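Local coordinates for Low temperature requirement C protein (Listeria monocytogenes, PDB 1Y9I) that binds calcium and magnesium ions side by side and is probably a phosphatidylglycerophosphatase, at residues L10-R15 with E53-R59; L71-E76 with I137-L143; Y109-G113 with S156-H160. All coordinates share one frame; numbering follows the deposited sequence.

The chain is all helical, one of four copies in the assembly, and its three contacts are spread over it. Contact 1 joins helix 9-20 to the end of helix 45-56 and the turn into helix 59-76; contact 2 lies at the far end of helix 59-76, about 20 Å away between centres, against the loop carrying a magnesium ligand. Contact 3 packs the loop 109-113 on the last turn of helix 143-160, whose first residue closes contact 2; those two centres are about 28 Å apart. Contact 1 precedes both others in sequence, whereas the segments of contacts 2 and 3 alternate. Contacts 1 and 3 touch through H54 with R157 and V55 with Y109, giving a continuous packed region remote from the metals.

Contact 1: residues L10-R15 with E53-R59; sequences LESKAR and EHVLRKR
The R15 guanidinium has CB of L56 over one face, 3.7 Å above its plane, while E11 and CG of R57 lie in plane at its edge. It is the middle member of a salt-bridge network, E11-R15-E53, that ties helix 9-20 to helix 45-56 in this helical bundle. Within its own helix R15 grips E11 side-on: NE gives a 2.9 Å bond to OE2 of E11, taken by the anti lone pair, and NH2 reaches the same oxygen. Toward the other helix NH1 of R15 forms a 2.8 Å salt bridge to OE1 of E53, met on the syn side but tilted 23° from the guanidinium plane; NH2 adds a weak bond to the same E53 oxygen. The E53 chain is bent at chi2 (-70°), which turns its carboxylate back to the arginine. Two carboxylates thus share one cation and probably offset the nearby R57, whose NE is 4.5 Å from NH2 of R15.

The R59 guanidinium has CD2 of L10 over the centre of one face, and the two side chains cross at about a right angle; I87 and L94 of a second subunit pack on L10 and R59, respectively. L56 O, which accepts a hydrogen bond from Q62, also has CG of E11 at 3.8 Å.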
loop_
_atom_site.group_PDB
_atom_site.type_symbol
_atom_site.label_atom_id
_atom_site.label_comp_id
_atom_site.label_asym_id
_atom_site.label_seq_id
_atom_site.Cartn_x
_atom_site.Cartn_y
_atom_site.Cartn_z
ATOM N N LEU A 10 13.683 -5.317 -20.737
ATOM C CA LEU A 10 12.733 -4.552 -19.944
ATOM C C LEU A 10 13.342 -3.203 -19.572
ATOM O O LEU A 10 12.742 -2.157 -19.820
ATOM C CB LEU A 10 12.364 -5.334 -18.679
ATOM C CG LEU A 10 11.416 -4.663 -17.679
ATOM C CD1 LEU A 10 10.128 -4.253 -18.378
ATOM C CD2 LEU A 10 11.128 -5.622 -16.529
ATOM N N GLU A 11 14.543 -3.227 -18.998
ATOM C CA GLU A 11 15.202 -1.988 -18.595
ATOM C C GLU A 11 15.492 -1.083 -19.785
ATOM O O GLU A 11 15.261 0.123 -19.724
ATOM C CB GLU A 11 16.514 -2.272 -17.855
ATOM C CG GLU A 11 17.070 -1.033 -17.150
ATOM C CD GLU A 11 18.386 -1.276 -16.429
ATOM O OE1 GLU A 11 18.575 -2.379 -15.873
ATOM O OE2 GLU A 11 19.224 -0.347 -16.403
ATOM N N SER A 12 16.007 -1.668 -20.864
ATOM C CA SER A 12 16.327 -0.901 -22.058
ATOM C C SER A 12 15.115 -0.121 -22.548
ATOM O O SER A 12 15.193 1.088 -22.773
ATOM C CB SER A 12 16.819 -1.834 -23.170
ATOM O OG SER A 12 18.008 -2.504 -22.786
ATOM N N LYS A 13 13.992 -0.817 -22.706
ATOM C CA LYS A 13 12.765 -0.192 -23.183
ATOM C C LYS A 13 12.237 0.867 -22.219
ATOM O O LYS A 13 11.739 1.904 -22.646
ATOM C CB LYS A 13 11.687 -1.255 -23.427
ATOM C CG LYS A 13 10.345 -0.698 -23.870
ATOM C CD LYS A 13 10.441 0.032 -25.202
ATOM C CE LYS A 13 9.090 0.589 -25.621
ATOM N NZ LYS A 13 9.139 1.306 -26.928
ATOM N N ALA A 14 12.343 0.600 -20.921
ATOM C CA ALA A 14 11.870 1.547 -19.915
ATOM C C ALA A 14 12.609 2.871 -20.049
ATOM O O ALA A 14 11.996 3.939 -20.083
ATOM C CB ALA A 14 12.077 0.977 -18.515
ATOM N N ARG A 15 13.933 2.794 -20.126
ATOM C CA ARG A 15 14.763 3.987 -20.245
ATOM C C ARG A 15 14.512 4.774 -21.532
ATOM O O ARG A 15 14.330 5.990 -21.494
ATOM C CB ARG A 15 16.241 3.603 -20.156
ATOM C CG ARG A 15 16.686 3.105 -18.784
ATOM C CD ARG A 15 18.127 2.616 -18.835
ATOM N NE ARG A 15 18.656 2.227 -17.528
ATOM C CZ ARG A 15 19.030 3.086 -16.584
ATOM N NH1 ARG A 15 18.937 4.393 -16.797
ATOM N NH2 ARG A 15 19.502 2.638 -15.427
ATOM N N GLU A 53 19.534 6.726 -11.297
ATOM C CA GLU A 53 19.996 5.582 -12.076
ATOM C C GLU A 53 19.735 4.279 -11.329
ATOM O O GLU A 53 19.284 3.298 -11.923
ATOM C CB GLU A 53 21.493 5.708 -12.389
ATOM C CG GLU A 53 21.847 6.807 -13.388
ATOM C CD GLU A 53 21.376 6.499 -14.803
ATOM O OE1 GLU A 53 20.821 5.401 -15.022
ATOM O OE2 GLU A 53 21.563 7.354 -15.696
ATOM N N HIS A 54 20.017 4.268 -10.028
ATOM C CA HIS A 54 19.799 3.076 -9.216
ATOM C C HIS A 54 18.332 2.663 -9.169
ATOM O O HIS A 54 18.016 1.472 -9.184
ATOM C CB HIS A 54 20.307 3.287 -7.789
ATOM C CG HIS A 54 21.775 3.049 -7.629
ATOM N ND1 HIS A 54 22.668 4.062 -7.353
ATOM C CD2 HIS A 54 22.506 1.910 -7.687
ATOM C CE1 HIS A 54 23.885 3.557 -7.246
ATOM N NE2 HIS A 54 23.814 2.253 -7.445
ATOM N N VAL A 55 17.438 3.643 -9.104
ATOM C CA VAL A 55 16.011 3.351 -9.070
ATOM C C VAL A 55 15.564 2.712 -10.392
ATOM O O VAL A 55 14.829 1.720 -10.400
ATOM C CB VAL A 55 15.191 4.643 -8.808
ATOM C CG1 VAL A 55 13.700 4.367 -8.953
ATOM C CG2 VAL A 55 15.482 5.160 -7.399
ATOM N N LEU A 56 16.024 3.272 -11.505
ATOM C CA LEU A 56 15.651 2.754 -12.815
ATOM C C LEU A 56 16.176 1.346 -13.098
ATOM O O LEU A 56 15.732 0.701 -14.046
ATOM C CB LEU A 56 16.101 3.720 -13.914
ATOM C CG LEU A 56 15.381 5.075 -13.912
ATOM C CD1 LEU A 56 15.947 5.965 -15.002
ATOM C CD2 LEU A 56 13.888 4.864 -14.127
ATOM N N ARG A 57 17.104 0.862 -12.276
ATOM C CA ARG A 57 17.637 -0.486 -12.465
ATOM C C ARG A 57 16.739 -1.520 -11.791
ATOM O O ARG A 57 16.939 -2.722 -11.950
ATOM C CB ARG A 57 19.054 -0.603 -11.887
ATOM C CG ARG A 57 20.090 0.278 -12.565
ATOM C CD ARG A 57 21.502 -0.168 -12.216
ATOM N NE ARG A 57 22.505 0.756 -12.734
ATOM C CZ ARG A 57 22.954 1.820 -12.078
ATOM N NH1 ARG A 57 22.499 2.102 -10.866
ATOM N NH2 ARG A 57 23.855 2.609 -12.641
ATOM N N LYS A 58 15.754 -1.047 -11.033
ATOM C CA LYS A 58 14.832 -1.936 -10.332
ATOM C C LYS A 58 13.761 -2.475 -11.269
ATOM O O LYS A 58 13.062 -1.711 -11.927
ATOM C CB LYS A 58 14.159 -1.197 -9.171
ATOM C CG LYS A 58 15.095 -0.806 -8.041
ATOM C CD LYS A 58 15.573 -2.022 -7.272
ATOM C CE LYS A 58 16.390 -1.611 -6.059
ATOM N NZ LYS A 58 16.745 -2.776 -5.204
ATOM N N ARG A 59 13.631 -3.796 -11.314
ATOM C CA ARG A 59 12.641 -4.439 -12.161
ATOM C C ARG A 59 11.233 -3.930 -11.834
ATOM O O ARG A 59 10.430 -3.687 -12.731
ATOM C CB ARG A 59 12.701 -5.961 -11.971
ATOM C CG ARG A 59 11.954 -6.752 -13.034
ATOM C CD ARG A 59 11.965 -8.240 -12.719
ATOM N NE ARG A 59 11.465 -9.039 -13.835
ATOM C CZ ARG A 59 12.154 -9.285 -14.946
ATOM N NH1 ARG A 59 13.381 -8.797 -15.090
ATOM N NH2 ARG A 59 11.617 -10.014 -15.916
#

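Contact 2: residues L71-E76 with I137-L143; sequences LDVMAE and IAVHTFL. With MG (magnesium ion), chain F.
D72 and F142 cross obliquely, carboxylate and ring planes 48° apart, with OD1 of D72 in plane at the ring's edge. This aspartate fastens helix 59-76 to the loop entering helix 143-160, where backbone and acidic side chains build the magnesium site. Its two oxygens take successive amides in a fork: N of F142 bonds to OD1 of D72 at 2.8 Å and N of L143 to OD2 of D72 at 2.9 Å, each on a syn lone pair. The buried carboxylate is therefore held at both oxygens, which fixes its rotation, and a water that also meets ND1 of H140 donates to OD2.

L71 leans over F142, and its CD1 sits above the ring face in a CH-pi contact, 3.9 Å from the centroid and 29° off the normal. I88 and L101 add further packing on the phenylalanine.

One turn on, E76 and V139 slide past each other in opposite directions, CG of E76 lying 3.6 Å from CB of V139. The E76 chain, extended beyond CG, carries OE2 to N of V139, whose N-H meets it at 161° on the anti lone pair. R21 forms a salt bridge with the same oxygen.

Between these two grips, T141 turns its carbonyl to the magnesium ion, whose other protein ligands are D98, D144 and D145. Two waters join them, and O of T141 is 2.0 Å from the metal.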
loop_
_atom_site.group_PDB
_atom_site.type_symbol
_atom_site.label_atom_id
_atom_site.label_comp_id
_atom_site.label_asym_id
_atom_site.label_seq_id
_atom_site.Cartn_x
_atom_site.Cartn_y
_atom_site.Cartn_z
ATOM N N LEU A 71 -0.289 3.005 -21.311
ATOM C CA LEU A 71 -1.655 3.487 -21.187
ATOM C C LEU A 71 -1.793 4.929 -21.675
ATOM O O LEU A 71 -2.773 5.262 -22.349
ATOM C CB LEU A 71 -2.141 3.348 -19.733
ATOM C CG LEU A 71 -2.425 1.905 -19.279
ATOM C CD1 LEU A 71 -2.667 1.855 -17.758
ATOM C CD2 LEU A 71 -3.639 1.367 -20.030
ATOM N N ASP A 72 -0.828 5.786 -21.344
ATOM C CA ASP A 72 -0.869 7.179 -21.801
ATOM C C ASP A 72 -0.900 7.250 -23.325
ATOM O O ASP A 72 -1.694 7.991 -23.918
ATOM C CB ASP A 72 0.374 7.950 -21.344
ATOM C CG ASP A 72 0.370 8.257 -19.871
ATOM O OD1 ASP A 72 -0.704 8.155 -19.246
ATOM O OD2 ASP A 72 1.449 8.619 -19.347
ATOM N N VAL A 73 0.006 6.494 -23.937
ATOM C CA VAL A 73 0.154 6.440 -25.388
ATOM C C VAL A 73 -1.114 5.935 -26.063
ATOM O O VAL A 73 -1.541 6.475 -27.084
ATOM C CB VAL A 73 1.357 5.544 -25.770
ATOM C CG1 VAL A 73 1.436 5.365 -27.284
ATOM C CG2 VAL A 73 2.646 6.170 -25.249
HETATM N N MSE A 74 -1.727 4.905 -25.491
HETATM C CA MSE A 74 -2.958 4.371 -26.057
HETATM C C MSE A 74 -4.066 5.420 -25.964
HETATM O O MSE A 74 -4.908 5.531 -26.855
HETATM C CB MSE A 74 -3.369 3.089 -25.324
HETATM C CG MSE A 74 -2.466 1.907 -25.619
HETATM SE SE MSE A 74 -2.451 1.506 -27.522
HETATM C CE MSE A 74 -1.788 -0.317 -27.454
ATOM N N ALA A 75 -4.048 6.198 -24.886
ATOM C CA ALA A 75 -5.037 7.243 -24.682
ATOM C C ALA A 75 -4.866 8.343 -25.735
ATOM O O ALA A 75 -5.854 8.882 -26.255
ATOM C CB ALA A 75 -4.896 7.828 -23.276
ATOM N N GLU A 76 -3.614 8.674 -26.046
ATOM C CA GLU A 76 -3.324 9.700 -27.048
ATOM C C GLU A 76 -3.803 9.263 -28.424
ATOM O O GLU A 76 -4.249 10.086 -29.224
ATOM C CB GLU A 76 -1.823 9.974 -27.146
ATOM C CG GLU A 76 -1.167 10.483 -25.884
ATOM C CD GLU A 76 0.236 10.999 -26.143
ATOM O OE1 GLU A 76 0.976 10.352 -26.915
ATOM O OE2 GLU A 76 0.603 12.048 -25.570
ATOM N N ILE A 137 -3.903 17.092 -26.631
ATOM C CA ILE A 137 -3.366 16.099 -27.558
ATOM C C ILE A 137 -2.418 15.139 -26.837
ATOM O O ILE A 137 -2.482 13.925 -27.035
ATOM C CB ILE A 137 -2.605 16.764 -28.735
ATOM C CG1 ILE A 137 -1.499 17.676 -28.203
ATOM C CG2 ILE A 137 -3.578 17.560 -29.598
ATOM C CD1 ILE A 137 -0.674 18.340 -29.286
ATOM N N ALA A 138 -1.542 15.687 -26.002
ATOM C CA ALA A 138 -0.597 14.867 -25.254
ATOM C C ALA A 138 -1.238 14.399 -23.951
ATOM O O ALA A 138 -1.948 15.154 -23.288
ATOM C CB ALA A 138 0.672 15.660 -24.959
ATOM N N VAL A 139 -0.989 13.146 -23.594
ATOM C CA VAL A 139 -1.534 12.572 -22.367
ATOM C C VAL A 139 -0.375 12.079 -21.500
ATOM O O VAL A 139 0.459 11.301 -21.953
ATOM C CB VAL A 139 -2.487 11.394 -22.691
ATOM C CG1 VAL A 139 -3.010 10.769 -21.410
ATOM C CG2 VAL A 139 -3.651 11.894 -23.535
ATOM N N HIS A 140 -0.323 12.551 -20.258
ATOM C CA HIS A 140 0.739 12.166 -19.332
ATOM C C HIS A 140 0.136 11.800 -17.981
ATOM O O HIS A 140 0.758 11.985 -16.934
ATOM C CB HIS A 140 1.731 13.321 -19.159
ATOM C CG HIS A 140 2.496 13.653 -20.404
ATOM N ND1 HIS A 140 3.436 12.805 -20.949
ATOM C CD2 HIS A 140 2.460 14.743 -21.209
ATOM C CE1 HIS A 140 3.947 13.356 -22.036
ATOM N NE2 HIS A 140 3.372 14.532 -22.215
ATOM N N THR A 141 -1.083 11.283 -18.026
ATOM C CA THR A 141 -1.816 10.883 -16.839
ATOM C C THR A 141 -1.004 9.937 -15.951
ATOM O O THR A 141 -0.985 10.084 -14.728
ATOM C CB THR A 141 -3.136 10.219 -17.251
ATOM O OG1 THR A 141 -3.930 11.181 -17.964
ATOM C CG2 THR A 141 -3.904 9.725 -16.033
ATOM N N PHE A 142 -0.331 8.973 -16.563
ATOM C CA PHE A 142 0.478 8.025 -15.798
ATOM C C PHE A 142 1.923 8.481 -15.637
ATOM O O PHE A 142 2.540 8.265 -14.592
ATOM C CB PHE A 142 0.459 6.659 -16.471
ATOM C CG PHE A 142 -0.801 5.904 -16.242
ATOM C CD1 PHE A 142 -0.915 5.037 -15.161
ATOM C CD2 PHE A 142 -1.902 6.095 -17.074
ATOM C CE1 PHE A 142 -2.110 4.372 -14.906
ATOM C CE2 PHE A 142 -3.105 5.434 -16.826
ATOM C CZ PHE A 142 -3.207 4.572 -15.741
ATOM N N LEU A 143 2.463 9.116 -16.668
ATOM C CA LEU A 143 3.846 9.561 -16.620
ATOM C C LEU A 143 4.152 10.607 -15.550
ATOM O O LEU A 143 5.249 10.586 -14.972
ATOM C CB LEU A 143 4.288 10.080 -17.991
ATOM C CG LEU A 143 5.768 10.483 -18.069
ATOM C CD1 LEU A 143 6.646 9.323 -17.624
ATOM C CD2 LEU A 143 6.115 10.895 -19.491
HETATM MG MG MG F . -1.452 11.122 -13.045
HETATM O O HOH W 1 3.344 9.739 -21.139
HETATM O O HOH W 2 -3.885 12.709 -28.936
HETATM O O HOH W 3 -1.277 12.052 -11.195
HETATM O O HOH W 4 -2.154 12.779 -13.862
#

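Contact 3: residues Y109-G113 with S156-H160; sequences YGSIG and SRLAH
OG of S156 gives a 2.8 Å hydrogen bond to O of Y109, arriving well above the carbonyl plane and not on a lone pair. With OG anti to the backbone N, the serine reaches over from its helix to the loop. The same oxygen lies 3.2 Å from CG1 of I112, whose CD1 sits 4.3 Å from the methyl CB of A159. Neighbouring subunits close in here: L94 of a fourth subunit packs on I112, A159 and H160, and S111 bonds to G96 of that copy and to E60 of a third.

The backbone oxygen of S156 is in turn gripped twice by H160, whose backbone N and ring ND1 reach it from opposite faces of the carbonyl plane. The ring bond, 3.1 Å from ND1 of H160 to O of S156, lies nearly in the imidazole plane with an N-H angle of 162°, but stands well out of the carbonyl plane. The histidine is thereby clamped against its own helix, ring plane included, and ND1 must carry a proton.

R157 lies over one face of the Y109 ring, the two side chains lying side by side and pointing the same way. CB of R157 is over the ring centre, 3.8 Å from the Y109 centroid and 7° off the normal, a CH-pi contact. Extended to NE, the arginine passes along the ring, CD 3.3 Å from OH of Y109; its guanidinium stands 82° from the ring with OH in plane at the edge, and NH1 goes on to N51 of helix 45-56.

The arrangement is that of an interhelical loop packed on a helix's C-terminal turn at a subunit interface of the helical-bundle tetramer.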
loop_
_atom_site.group_PDB
_atom_site.type_symbol
_atom_site.label_atom_id
_atom_site.label_comp_id
_atom_site.label_asym_id
_atom_site.label_seq_id
_atom_site.Cartn_x
_atom_site.Cartn_y
_atom_site.Cartn_z
ATOM N N TYR A 109 11.809 1.784 -2.193
ATOM C CA TYR A 109 12.703 2.280 -1.157
ATOM C C TYR A 109 11.980 2.631 0.142
ATOM O O TYR A 109 12.483 3.397 0.963
ATOM C CB TYR A 109 13.533 3.461 -1.680
ATOM C CG TYR A 109 14.679 2.993 -2.551
ATOM C CD1 TYR A 109 15.766 2.316 -1.994
ATOM C CD2 TYR A 109 14.648 3.158 -3.937
ATOM C CE1 TYR A 109 16.789 1.809 -2.790
ATOM C CE2 TYR A 109 15.670 2.652 -4.745
ATOM C CZ TYR A 109 16.734 1.978 -4.161
ATOM O OH TYR A 109 17.739 1.457 -4.945
ATOM N N GLY A 110 10.788 2.067 0.321
ATOM C CA GLY A 110 10.055 2.273 1.560
ATOM C C GLY A 110 9.133 3.462 1.735
ATOM O O GLY A 110 9.094 4.392 0.922
ATOM N N SER A 111 8.397 3.417 2.840
ATOM C CA SER A 111 7.422 4.436 3.193
ATOM C C SER A 111 7.974 5.837 3.417
ATOM O O SER A 111 7.221 6.809 3.352
ATOM C CB SER A 111 6.662 3.996 4.441
ATOM O OG SER A 111 7.569 3.739 5.498
ATOM N N ILE A 112 9.267 5.963 3.694
ATOM C CA ILE A 112 9.806 7.300 3.922
ATOM C C ILE A 112 9.778 8.159 2.657
ATOM O O ILE A 112 10.079 9.351 2.697
ATOM C CB ILE A 112 11.242 7.272 4.476
ATOM C CG1 ILE A 112 12.206 6.694 3.449
ATOM C CG2 ILE A 112 11.279 6.472 5.771
ATOM C CD1 ILE A 112 13.655 6.978 3.796
ATOM N N GLY A 113 9.408 7.554 1.536
ATOM C CA GLY A 113 9.323 8.309 0.299
ATOM C C GLY A 113 7.900 8.782 0.020
ATOM O O GLY A 113 7.680 9.608 -0.875
ATOM N N SER A 156 14.633 8.917 -1.376
ATOM C CA SER A 156 14.627 7.995 -0.244
ATOM C C SER A 156 15.928 7.196 -0.201
ATOM O O SER A 156 16.525 7.009 0.866
ATOM C CB SER A 156 13.433 7.043 -0.358
ATOM O OG SER A 156 13.512 6.030 0.622
ATOM N N ARG A 157 16.379 6.726 -1.360
ATOM C CA ARG A 157 17.625 5.970 -1.397
ATOM C C ARG A 157 18.760 6.867 -0.896
ATOM O O ARG A 157 19.639 6.429 -0.150
ATOM C CB ARG A 157 17.929 5.485 -2.819
ATOM C CG ARG A 157 19.218 4.659 -2.898
ATOM C CD ARG A 157 19.512 4.166 -4.303
ATOM N NE ARG A 157 20.654 3.252 -4.312
ATOM C CZ ARG A 157 21.908 3.620 -4.065
ATOM N NH1 ARG A 157 22.189 4.889 -3.794
ATOM N NH2 ARG A 157 22.881 2.714 -4.068
ATOM N N LEU A 158 18.724 8.129 -1.305
ATOM C CA LEU A 158 19.730 9.103 -0.900
ATOM C C LEU A 158 19.693 9.261 0.624
ATOM O O LEU A 158 20.731 9.232 1.281
ATOM C CB LEU A 158 19.453 10.446 -1.593
ATOM C CG LEU A 158 20.422 11.621 -1.413
ATOM C CD1 LEU A 158 20.125 12.692 -2.456
ATOM C CD2 LEU A 158 20.291 12.191 -0.013
ATOM N N ALA A 159 18.496 9.425 1.182
ATOM C CA ALA A 159 18.355 9.577 2.629
ATOM C C ALA A 159 19.014 8.407 3.353
ATOM O O ALA A 159 19.721 8.599 4.350
ATOM C CB ALA A 159 16.887 9.667 3.011
ATOM N N HIS A 160 18.784 7.195 2.853
ATOM C CA HIS A 160 19.376 6.006 3.461
ATOM C C HIS A 160 20.888 5.978 3.281
ATOM O O HIS A 160 21.599 5.347 4.062
ATOM C CB HIS A 160 18.788 4.725 2.862
ATOM C CG HIS A 160 17.480 4.315 3.464
ATOM N ND1 HIS A 160 16.271 4.816 3.032
ATOM C CD2 HIS A 160 17.193 3.460 4.474
ATOM C CE1 HIS A 160 15.296 4.286 3.750
ATOM N NE2 HIS A 160 15.829 3.461 4.632
#